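Long-range contacts in uncharacterized protein (Deinococcus radiodurans, PDB 2A1V), which is of unknown function but belongs to the YjbR (DUF419) family, folding as an antiparallel sheet packed with helices: residues Gln4-Leu13 / Leu95-Gly105; Val16-Leu24 / Phe36-Tyr47. All coordinates share one frame; numbering follows the deposited sequence.

Contact 1 of 2, residues Gln4-Leu13 / Leu95-Gly105; sequences QTPMQTVDDL and LDGTVPAELLG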
loop_
_atom_site.group_PDB
_atom_site.type_symbol
_atom_site.label_atom_id
_atom_site.label_comp_id
_atom_site.label_asym_id
_atom_site.label_seq_id
_atom_site.Cartn_x
_atom_site.Cartn_y
_atom_site.Cartn_z
ATOM N N GLN A 4 0.749 -7.328 14.907
ATOM C CA GLN A 4 -0.162 -7.514 13.794
ATOM C C GLN A 4 -1.578 -7.098 14.169
ATOM O O GLN A 4 -2.258 -7.738 15.002
ATOM C CB GLN A 4 -0.163 -9.001 13.393
ATOM C CG GLN A 4 -0.348 -9.258 11.933
ATOM C CD GLN A 4 0.273 -8.178 11.071
ATOM O OE1 GLN A 4 1.496 -8.126 10.917
ATOM N NE2 GLN A 4 -0.580 -7.275 10.523
ATOM N N THR A 5 -2.047 -6.042 13.540
ATOM C CA THR A 5 -3.481 -5.838 13.509
ATOM C C THR A 5 -4.078 -6.872 12.549
ATOM O O THR A 5 -3.351 -7.506 11.745
ATOM C CB THR A 5 -3.873 -4.426 13.029
ATOM O OG1 THR A 5 -3.537 -4.259 11.641
ATOM C CG2 THR A 5 -3.252 -3.327 13.916
ATOM N N PRO A 6 -5.401 -7.014 12.600
ATOM C CA PRO A 6 -6.154 -7.841 11.656
ATOM C C PRO A 6 -6.172 -7.376 10.174
ATOM O O PRO A 6 -6.758 -8.073 9.364
ATOM C CB PRO A 6 -7.578 -7.761 12.200
ATOM C CG PRO A 6 -7.429 -7.218 13.607
ATOM C CD PRO A 6 -6.280 -6.348 13.578
ATOM N N MET A 7 -5.599 -6.209 9.856
ATOM C CA MET A 7 -5.667 -5.590 8.516
ATOM C C MET A 7 -7.056 -5.655 7.827
ATOM O O MET A 7 -7.220 -6.167 6.699
ATOM C CB MET A 7 -4.606 -6.176 7.618
ATOM C CG MET A 7 -3.190 -5.859 8.075
ATOM S SD MET A 7 -2.728 -4.114 7.932
ATOM C CE MET A 7 -2.493 -4.014 6.153
ATOM N N GLN A 8 -8.046 -5.152 8.543
ATOM C CA GLN A 8 -9.409 -5.237 8.105
ATOM C C GLN A 8 -10.148 -3.883 8.185
ATOM O O GLN A 8 -11.264 -3.744 7.622
ATOM C CB GLN A 8 -10.131 -6.375 8.857
ATOM C CG GLN A 8 -9.829 -7.771 8.244
ATOM C CD GLN A 8 -10.658 -8.924 8.807
ATOM O OE1 GLN A 8 -11.874 -8.949 8.651
ATOM N NE2 GLN A 8 -9.998 -9.884 9.461
ATOM N N THR A 9 -9.552 -2.892 8.860
ATOM C CA THR A 9 -10.181 -1.584 8.991
ATOM C C THR A 9 -9.246 -0.492 8.537
ATOM O O THR A 9 -8.053 -0.672 8.461
ATOM C CB THR A 9 -10.559 -1.252 10.483
ATOM O OG1 THR A 9 -9.359 -1.145 11.268
ATOM C CG2 THR A 9 -11.492 -2.334 11.116
ATOM N N VAL A 10 -9.818 0.670 8.316
ATOM C CA VAL A 10 -9.090 1.861 7.949
ATOM C C VAL A 10 -8.109 2.186 9.046
ATOM O O VAL A 10 -7.002 2.583 8.743
ATOM C CB VAL A 10 -10.068 3.080 7.712
ATOM C CG1 VAL A 10 -9.317 4.310 7.324
ATOM C CG2 VAL A 10 -11.052 2.747 6.627
ATOM N N ASP A 11 -8.555 2.056 10.306
ATOM C CA ASP A 11 -7.709 2.277 11.498
ATOM C C ASP A 11 -6.463 1.409 11.437
ATOM O O ASP A 11 -5.385 1.902 11.732
ATOM C CB ASP A 11 -8.408 1.972 12.837
ATOM C CG ASP A 11 -9.939 2.198 12.813
ATOM O OD1 ASP A 11 -10.652 1.698 11.875
ATOM O OD2 ASP A 11 -10.446 2.837 13.759
ATOM N N ASP A 12 -6.612 0.147 10.994
ATOM C CA ASP A 12 -5.480 -0.776 10.786
ATOM C C ASP A 12 -4.460 -0.211 9.740
ATOM O O ASP A 12 -3.236 -0.275 9.919
ATOM C CB ASP A 12 -5.989 -2.168 10.312
ATOM C CG ASP A 12 -6.720 -2.962 11.422
ATOM O OD1 ASP A 12 -6.445 -2.735 12.627
ATOM O OD2 ASP A 12 -7.534 -3.871 11.085
ATOM N N LEU A 13 -5.001 0.353 8.660
ATOM C CA LEU A 13 -4.204 0.889 7.574
ATOM C C LEU A 13 -3.496 2.176 7.967
ATOM O O LEU A 13 -2.322 2.335 7.654
ATOM C CB LEU A 13 -5.084 1.156 6.358
ATOM C CG LEU A 13 -5.864 -0.019 5.743
ATOM C CD1 LEU A 13 -6.631 0.481 4.519
ATOM C CD2 LEU A 13 -4.966 -1.183 5.367
ATOM N N LEU A 95 -10.065 -6.886 2.031
ATOM C CA LEU A 95 -9.694 -7.023 3.444
ATOM C C LEU A 95 -10.807 -7.683 4.291
ATOM O O LEU A 95 -11.457 -7.066 5.172
ATOM C CB LEU A 95 -9.317 -5.662 4.015
ATOM C CG LEU A 95 -8.223 -4.877 3.289
ATOM C CD1 LEU A 95 -7.979 -3.622 4.115
ATOM C CD2 LEU A 95 -6.944 -5.674 3.089
ATOM N N ASP A 96 -11.011 -8.958 4.017
ATOM C CA ASP A 96 -12.047 -9.758 4.687
ATOM C C ASP A 96 -11.464 -10.872 5.511
ATOM O O ASP A 96 -12.205 -11.741 5.943
ATOM C CB ASP A 96 -13.021 -10.334 3.663
ATOM C CG ASP A 96 -12.365 -11.177 2.619
ATOM O OD1 ASP A 96 -11.121 -11.381 2.657
ATOM O OD2 ASP A 96 -13.102 -11.642 1.726
ATOM N N GLY A 97 -10.153 -10.882 5.719
ATOM C CA GLY A 97 -9.558 -11.902 6.549
ATOM C C GLY A 97 -9.093 -13.145 5.814
ATOM O O GLY A 97 -8.516 -14.041 6.431
ATOM N N THR A 98 -9.268 -13.163 4.484
ATOM C CA THR A 98 -8.935 -14.296 3.664
ATOM C C THR A 98 -7.483 -14.297 3.249
ATOM O O THR A 98 -6.972 -15.318 2.833
ATOM C CB THR A 98 -9.846 -14.364 2.396
ATOM O OG1 THR A 98 -9.863 -13.102 1.681
ATOM C CG2 THR A 98 -11.233 -14.700 2.793
ATOM N N VAL A 99 -6.815 -13.148 3.331
ATOM C CA VAL A 99 -5.368 -13.090 3.104
ATOM C C VAL A 99 -4.718 -12.781 4.468
ATOM O O VAL A 99 -5.170 -11.878 5.174
ATOM C CB VAL A 99 -5.031 -11.996 2.034
ATOM C CG1 VAL A 99 -3.550 -11.750 1.914
ATOM C CG2 VAL A 99 -5.621 -12.377 0.687
ATOM N N PRO A 100 -3.689 -13.555 4.860
ATOM C CA PRO A 100 -3.062 -13.354 6.136
ATOM C C PRO A 100 -2.624 -11.908 6.381
ATOM O O PRO A 100 -2.018 -11.309 5.519
ATOM C CB PRO A 100 -1.840 -14.293 6.057
ATOM C CG PRO A 100 -2.242 -15.360 5.164
ATOM C CD PRO A 100 -3.083 -14.695 4.147
ATOM N N ALA A 101 -2.950 -11.406 7.565
ATOM C CA ALA A 101 -2.675 -10.043 7.997
ATOM C C ALA A 101 -1.207 -9.662 7.858
ATOM O O ALA A 101 -0.877 -8.519 7.490
ATOM C CB ALA A 101 -3.104 -9.864 9.433
ATOM N N GLU A 102 -0.346 -10.627 8.176
ATOM C CA GLU A 102 1.088 -10.366 8.149
ATOM C C GLU A 102 1.534 -10.153 6.696
ATOM O O GLU A 102 2.252 -9.198 6.433
ATOM C CB GLU A 102 1.853 -11.482 8.872
ATOM C CG GLU A 102 3.363 -11.470 8.745
ATOM C CD GLU A 102 3.936 -12.639 9.486
ATOM O OE1 GLU A 102 3.997 -12.554 10.726
ATOM O OE2 GLU A 102 4.251 -13.656 8.847
ATOM N N LEU A 103 1.066 -10.994 5.769
ATOM C CA LEU A 103 1.326 -10.785 4.358
ATOM C C LEU A 103 0.807 -9.412 3.884
ATOM O O LEU A 103 1.538 -8.673 3.218
ATOM C CB LEU A 103 0.719 -11.905 3.521
ATOM C CG LEU A 103 0.801 -11.716 2.015
ATOM C CD1 LEU A 103 2.247 -11.566 1.529
ATOM C CD2 LEU A 103 0.124 -12.935 1.296
ATOM N N LEU A 104 -0.431 -9.092 4.235
ATOM C CA LEU A 104 -1.056 -7.796 3.883
ATOM C C LEU A 104 -0.241 -6.600 4.355
ATOM O O LEU A 104 -0.088 -5.652 3.624
ATOM C CB LEU A 104 -2.461 -7.706 4.461
ATOM C CG LEU A 104 -3.526 -8.670 3.871
ATOM C CD1 LEU A 104 -4.813 -8.589 4.651
ATOM C CD2 LEU A 104 -3.814 -8.389 2.436
ATOM N N GLY A 105 0.238 -6.656 5.602
ATOM C CA GLY A 105 1.087 -5.618 6.218
ATOM C C GLY A 105 2.372 -5.376 5.428
ATOM O O GLY A 105 2.723 -4.218 5.083
HETATM O O HOH W 1 2.873 -10.491 12.196
HETATM O O HOH W 2 -6.431 -10.364 7.004
HETATM O O HOH W 3 -7.943 -8.764 5.797
HETATM O O HOH W 4 -12.481 -4.644 5.683
#
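Met-7 CB meets Leu-104 CD1 at 3.8 Å, the two side chains lying alongside with opposite headings. One atom on, Met-7 CG rests 3.6 Å from Ala-101 O. Bends at chi2 (-68°) and chi3 (-75°) then carry the thioether back to the helix backbone, where Met-7 CE ends 3.8 Å from Gly-105 N. Ala-101 CB pushes up to Thr-5 O, 3.3 Å away. Beside it, Gln-4 NE2 turns back onto Thr-5 O in a 3.0 Å hydrogen bond on a carbonyl lone pair, while water 1 links Gln-4 OE1 to Glu-102 OE1. Farther along, Leu-95 CB approaches Met-7 O at 3.4 Å, and Leu-13 CD2 and Leu-95 CD1 meet tip to tip. Polar links between the segments run through water: water 3 donates to Met-7 O and accepts from Gly-97 N, and water 4 donates to Gln-8 O and Leu-95 O. Thr-9 and Asp-12 form a capping box that starts helix 10-17. The contact thus joins the lead-in to that helix, with Leu-13, to the loop after strand 90-94 and the first turn of helix 101-119; Leu-13 and Leu-95 both rest on Leu-59 of strand 58-62.

Contact 2 of 2, residues Val16-Leu24 / Phe36-Tyr47; sequences VCDELPHSL and FKVGYLSKSRMY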
loop_
_atom_site.group_PDB
_atom_site.type_symbol
_atom_site.label_atom_id
_atom_site.label_comp_id
_atom_site.label_asym_id
_atom_site.label_seq_id
_atom_site.Cartn_x
_atom_site.Cartn_y
_atom_site.Cartn_z
ATOM N N VAL A 16 -0.424 1.535 10.063
ATOM C CA VAL A 16 0.774 1.107 9.365
ATOM C C VAL A 16 1.366 2.334 8.698
ATOM O O VAL A 16 2.544 2.647 8.879
ATOM C CB VAL A 16 0.463 -0.002 8.349
ATOM C CG1 VAL A 16 1.651 -0.208 7.386
ATOM C CG2 VAL A 16 0.126 -1.289 9.097
ATOM N N CYS A 17 0.525 3.091 8.003
ATOM C CA CYS A 17 1.002 4.232 7.187
ATOM C C CYS A 17 1.500 5.432 8.012
ATOM O O CYS A 17 2.355 6.142 7.567
ATOM C CB CYS A 17 -0.075 4.645 6.153
ATOM S SG CYS A 17 -0.443 3.318 5.039
ATOM N N ASP A 18 0.962 5.607 9.218
ATOM C CA ASP A 18 1.360 6.675 10.134
ATOM C C ASP A 18 2.844 6.555 10.511
ATOM O O ASP A 18 3.460 7.548 10.860
ATOM C CB ASP A 18 0.546 6.638 11.447
ATOM C CG ASP A 18 -0.829 7.279 11.337
ATOM O OD1 ASP A 18 -1.185 7.910 10.316
ATOM O OD2 ASP A 18 -1.580 7.143 12.307
ATOM N N GLU A 19 3.391 5.344 10.475
ATOM C CA GLU A 19 4.814 5.102 10.775
ATOM C C GLU A 19 5.801 5.276 9.601
ATOM O O GLU A 19 7.024 5.152 9.801
ATOM C CB GLU A 19 5.017 3.669 11.172
ATOM C CG GLU A 19 4.045 3.109 12.120
ATOM C CD GLU A 19 4.145 1.608 12.059
ATOM O OE1 GLU A 19 4.683 1.151 10.991
ATOM O OE2 GLU A 19 3.692 0.909 13.020
ATOM N N LEU A 20 5.273 5.452 8.389
ATOM C CA LEU A 20 6.099 5.514 7.186
ATOM C C LEU A 20 6.444 6.973 6.944
ATOM O O LEU A 20 5.567 7.839 6.969
ATOM C CB LEU A 20 5.368 4.928 6.002
ATOM C CG LEU A 20 4.808 3.544 6.253
ATOM C CD1 LEU A 20 3.931 3.023 5.097
ATOM C CD2 LEU A 20 5.962 2.604 6.583
ATOM N N PRO A 21 7.749 7.257 6.785
ATOM C CA PRO A 21 8.217 8.611 6.608
ATOM C C PRO A 21 7.651 9.296 5.378
ATOM O O PRO A 21 7.623 8.715 4.285
ATOM C CB PRO A 21 9.754 8.447 6.483
ATOM C CG PRO A 21 10.039 7.157 7.195
ATOM C CD PRO A 21 8.886 6.298 6.808
ATOM N N HIS A 22 7.250 10.541 5.604
ATOM C CA HIS A 22 6.660 11.433 4.600
ATOM C C HIS A 22 5.387 10.910 3.906
ATOM O O HIS A 22 5.154 11.175 2.697
ATOM C CB HIS A 22 7.700 11.828 3.590
ATOM C CG HIS A 22 8.931 12.394 4.195
ATOM N ND1 HIS A 22 8.991 13.687 4.680
ATOM C CD2 HIS A 22 10.147 11.835 4.424
ATOM C CE1 HIS A 22 10.208 13.909 5.148
ATOM N NE2 HIS A 22 10.929 12.804 5.001
ATOM N N SER A 23 4.548 10.204 4.690
ATOM C CA SER A 23 3.319 9.697 4.164
ATOM C C SER A 23 2.246 10.730 4.501
ATOM O O SER A 23 2.350 11.449 5.500
ATOM C CB SER A 23 2.962 8.322 4.708
ATOM O OG SER A 23 1.652 7.953 4.273
ATOM N N LEU A 24 1.249 10.801 3.629
ATOM C CA LEU A 24 0.189 11.836 3.682
ATOM C C LEU A 24 -1.127 11.227 3.163
ATOM O O LEU A 24 -1.138 10.510 2.148
ATOM C CB LEU A 24 0.569 12.967 2.714
ATOM C CG LEU A 24 1.970 13.634 2.779
ATOM C CD1 LEU A 24 2.552 13.978 1.364
ATOM C CD2 LEU A 24 1.897 14.887 3.665
ATOM N N PHE A 36 -3.085 7.248 0.106
ATOM C CA PHE A 36 -1.821 7.437 0.810
ATOM C C PHE A 36 -0.749 7.717 -0.216
ATOM O O PHE A 36 -0.559 6.954 -1.180
ATOM C CB PHE A 36 -1.442 6.220 1.655
ATOM C CG PHE A 36 -2.477 5.839 2.657
ATOM C CD1 PHE A 36 -3.505 4.967 2.318
ATOM C CD2 PHE A 36 -2.405 6.334 3.959
ATOM C CE1 PHE A 36 -4.483 4.601 3.247
ATOM C CE2 PHE A 36 -3.345 5.956 4.915
ATOM C CZ PHE A 36 -4.391 5.097 4.564
ATOM N N LYS A 37 -0.060 8.835 -0.012
ATOM C CA LYS A 37 0.981 9.295 -0.917
ATOM C C LYS A 37 2.249 9.516 -0.095
ATOM O O LYS A 37 2.184 9.773 1.117
ATOM C CB LYS A 37 0.534 10.573 -1.637
ATOM C CG LYS A 37 -0.620 10.378 -2.646
ATOM C CD LYS A 37 -1.084 11.697 -3.304
ATOM C CE LYS A 37 -1.945 11.486 -4.561
ATOM N NZ LYS A 37 -2.506 12.746 -5.212
ATOM N N VAL A 38 3.394 9.370 -0.749
ATOM C CA VAL A 38 4.682 9.611 -0.136
ATOM C C VAL A 38 5.451 10.665 -0.938
ATOM O O VAL A 38 5.438 10.680 -2.186
ATOM C CB VAL A 38 5.506 8.283 -0.010
ATOM C CG1 VAL A 38 5.676 7.598 -1.355
ATOM C CG2 VAL A 38 6.862 8.508 0.588
ATOM N N GLY A 39 6.110 11.549 -0.206
ATOM C CA GLY A 39 7.068 12.474 -0.791
ATOM C C GLY A 39 6.999 13.880 -0.274
ATOM O O GLY A 39 6.605 14.099 0.843
ATOM N N TYR A 40 7.443 14.837 -1.082
ATOM C CA TYR A 40 7.385 16.254 -0.680
ATOM C C TYR A 40 5.927 16.698 -0.781
ATOM O O TYR A 40 5.085 16.103 -1.479
ATOM C CB TYR A 40 8.274 17.168 -1.577
ATOM C CG TYR A 40 9.738 16.721 -1.799
ATOM C CD1 TYR A 40 10.060 15.709 -2.754
ATOM C CD2 TYR A 40 10.796 17.324 -1.089
ATOM C CE1 TYR A 40 11.398 15.320 -3.012
ATOM C CE2 TYR A 40 12.133 16.940 -1.311
ATOM C CZ TYR A 40 12.452 15.927 -2.270
ATOM O OH TYR A 40 13.779 15.522 -2.491
ATOM N N LEU A 41 5.625 17.759 -0.081
ATOM C CA LEU A 41 4.336 18.383 -0.229
ATOM C C LEU A 41 4.129 18.844 -1.663
ATOM O O LEU A 41 3.015 18.780 -2.146
ATOM C CB LEU A 41 4.134 19.496 0.835
ATOM C CG LEU A 41 3.675 19.009 2.220
ATOM C CD1 LEU A 41 3.308 20.245 3.108
ATOM C CD2 LEU A 41 2.449 18.051 2.144
ATOM N N SER A 42 5.193 19.201 -2.390
ATOM C CA SER A 42 5.051 19.587 -3.798
ATOM C C SER A 42 5.234 18.468 -4.830
ATOM O O SER A 42 5.142 18.703 -6.048
ATOM C CB SER A 42 6.022 20.729 -4.127
ATOM O OG SER A 42 7.365 20.238 -4.172
ATOM N N LYS A 43 5.551 17.266 -4.370
ATOM C CA LYS A 43 5.739 16.108 -5.256
ATOM C C LYS A 43 5.564 14.817 -4.460
ATOM O O LYS A 43 6.492 14.322 -3.884
ATOM C CB LYS A 43 7.120 16.139 -5.918
ATOM C CG LYS A 43 7.319 15.050 -7.025
ATOM C CD LYS A 43 8.809 14.605 -7.065
ATOM C CE LYS A 43 9.014 13.173 -7.630
ATOM N NZ LYS A 43 10.416 12.943 -8.006
ATOM N N SER A 44 4.354 14.287 -4.442
ATOM C CA SER A 44 4.067 13.075 -3.710
ATOM C C SER A 44 3.407 12.042 -4.610
ATOM O O SER A 44 2.624 12.388 -5.479
ATOM C CB SER A 44 3.226 13.372 -2.454
ATOM O OG SER A 44 1.985 13.911 -2.790
ATOM N N ARG A 45 3.684 10.779 -4.337
ATOM C CA ARG A 45 3.316 9.670 -5.205
ATOM C C ARG A 45 2.481 8.628 -4.448
ATOM O O ARG A 45 2.890 8.150 -3.402
ATOM C CB ARG A 45 4.592 8.990 -5.747
ATOM C CG ARG A 45 5.565 9.888 -6.567
ATOM C CD ARG A 45 5.072 10.177 -7.985
ATOM N NE ARG A 45 4.293 11.416 -8.065
ATOM C CZ ARG A 45 4.667 12.558 -8.651
ATOM N NH1 ARG A 45 5.830 12.706 -9.274
ATOM N NH2 ARG A 45 3.837 13.576 -8.612
ATOM N N MET A 46 1.328 8.263 -5.001
ATOM C CA MET A 46 0.429 7.293 -4.381
ATOM C C MET A 46 1.026 5.889 -4.243
ATOM O O MET A 46 1.667 5.380 -5.159
ATOM C CB MET A 46 -0.938 7.242 -5.094
ATOM C CG MET A 46 -0.882 6.858 -6.521
ATOM S SD MET A 46 -2.387 7.232 -7.525
ATOM C CE MET A 46 -3.594 6.371 -6.611
ATOM N N TYR A 47 0.800 5.272 -3.078
ATOM C CA TYR A 47 1.254 3.921 -2.850
ATOM C C TYR A 47 0.179 2.990 -2.284
ATOM O O TYR A 47 0.427 1.793 -2.194
ATOM C CB TYR A 47 2.516 3.919 -1.950
ATOM C CG TYR A 47 2.288 4.297 -0.508
ATOM C CD1 TYR A 47 1.894 3.344 0.432
ATOM C CD2 TYR A 47 2.449 5.631 -0.072
ATOM C CE1 TYR A 47 1.670 3.703 1.757
ATOM C CE2 TYR A 47 2.217 5.986 1.241
ATOM C CZ TYR A 47 1.849 5.019 2.159
ATOM O OH TYR A 47 1.628 5.365 3.477
#
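Ser-23 OG and Tyr-47 OH share a 2.7 Å hydrogen bond, a hydroxyl-to-hydroxyl link between the edge strand and the third strand of the sheet. OG stands anti to the backbone N (chi1 173°), which brings it to the edge of the tyrosine ring, in its plane. Cys-17 SG lies over one face of Phe-36, 4.0 Å from the ring centroid, and also at the edge of Tyr-47, 5.1 Å from that centroid. On the sheet face that bears Leu-24, Leu-24 CD2 touches Leu-41 CD2 at 3.6 Å, and Leu-24 CD1 reaches Ser-44 CB. Behind these side chains stands the antiparallel ladder: Leu-24 N to Lys-37 O is 2.9 Å, Lys-37 N to Leu-24 O 2.9 Å. Gly-39 N donates to His-22 O, 3.1 Å, at the corner where the chain turns. Two successive turns, type I (Cys-17 to Leu-20) and type II (Leu-20 to Ser-23), lead into this ladder. Outside it, Tyr-112 of helix 101-119 packs edge-to-face on Tyr-47 and hydrogen-bonds Pro-21 O through its hydroxyl. The chemistry is mixed: backbone bonds set the strand register, the hydroxyl pair probably limits the movement of Tyr-47, and sulfur-aromatic contacts join Cys-17 to the sheet.

In the fold
Helix 10-17 runs between the two contacts: the residues leading into it, with Leu-13, belong to contact 1, and Cys-17 belongs to contact 2. Their centres lie about 20 Å apart on opposite sides of the chain's centre, yet they meet where Met-7 SD packs 4.2 Å from Val-16 CG2. Helix 101-119 serves both, beginning in contact 1 and covering contact 2 farther along through Tyr-112. Contact 1 closes a long excursion of the chain, and the whole of contact 2 falls within it, built on the local hairpin of strands 23-26 and 33-38. Helix 10-17 thus lies on the sheet through Leu-13 and Cys-17 and touches helix 101-119 where Val-16 meets Leu-108.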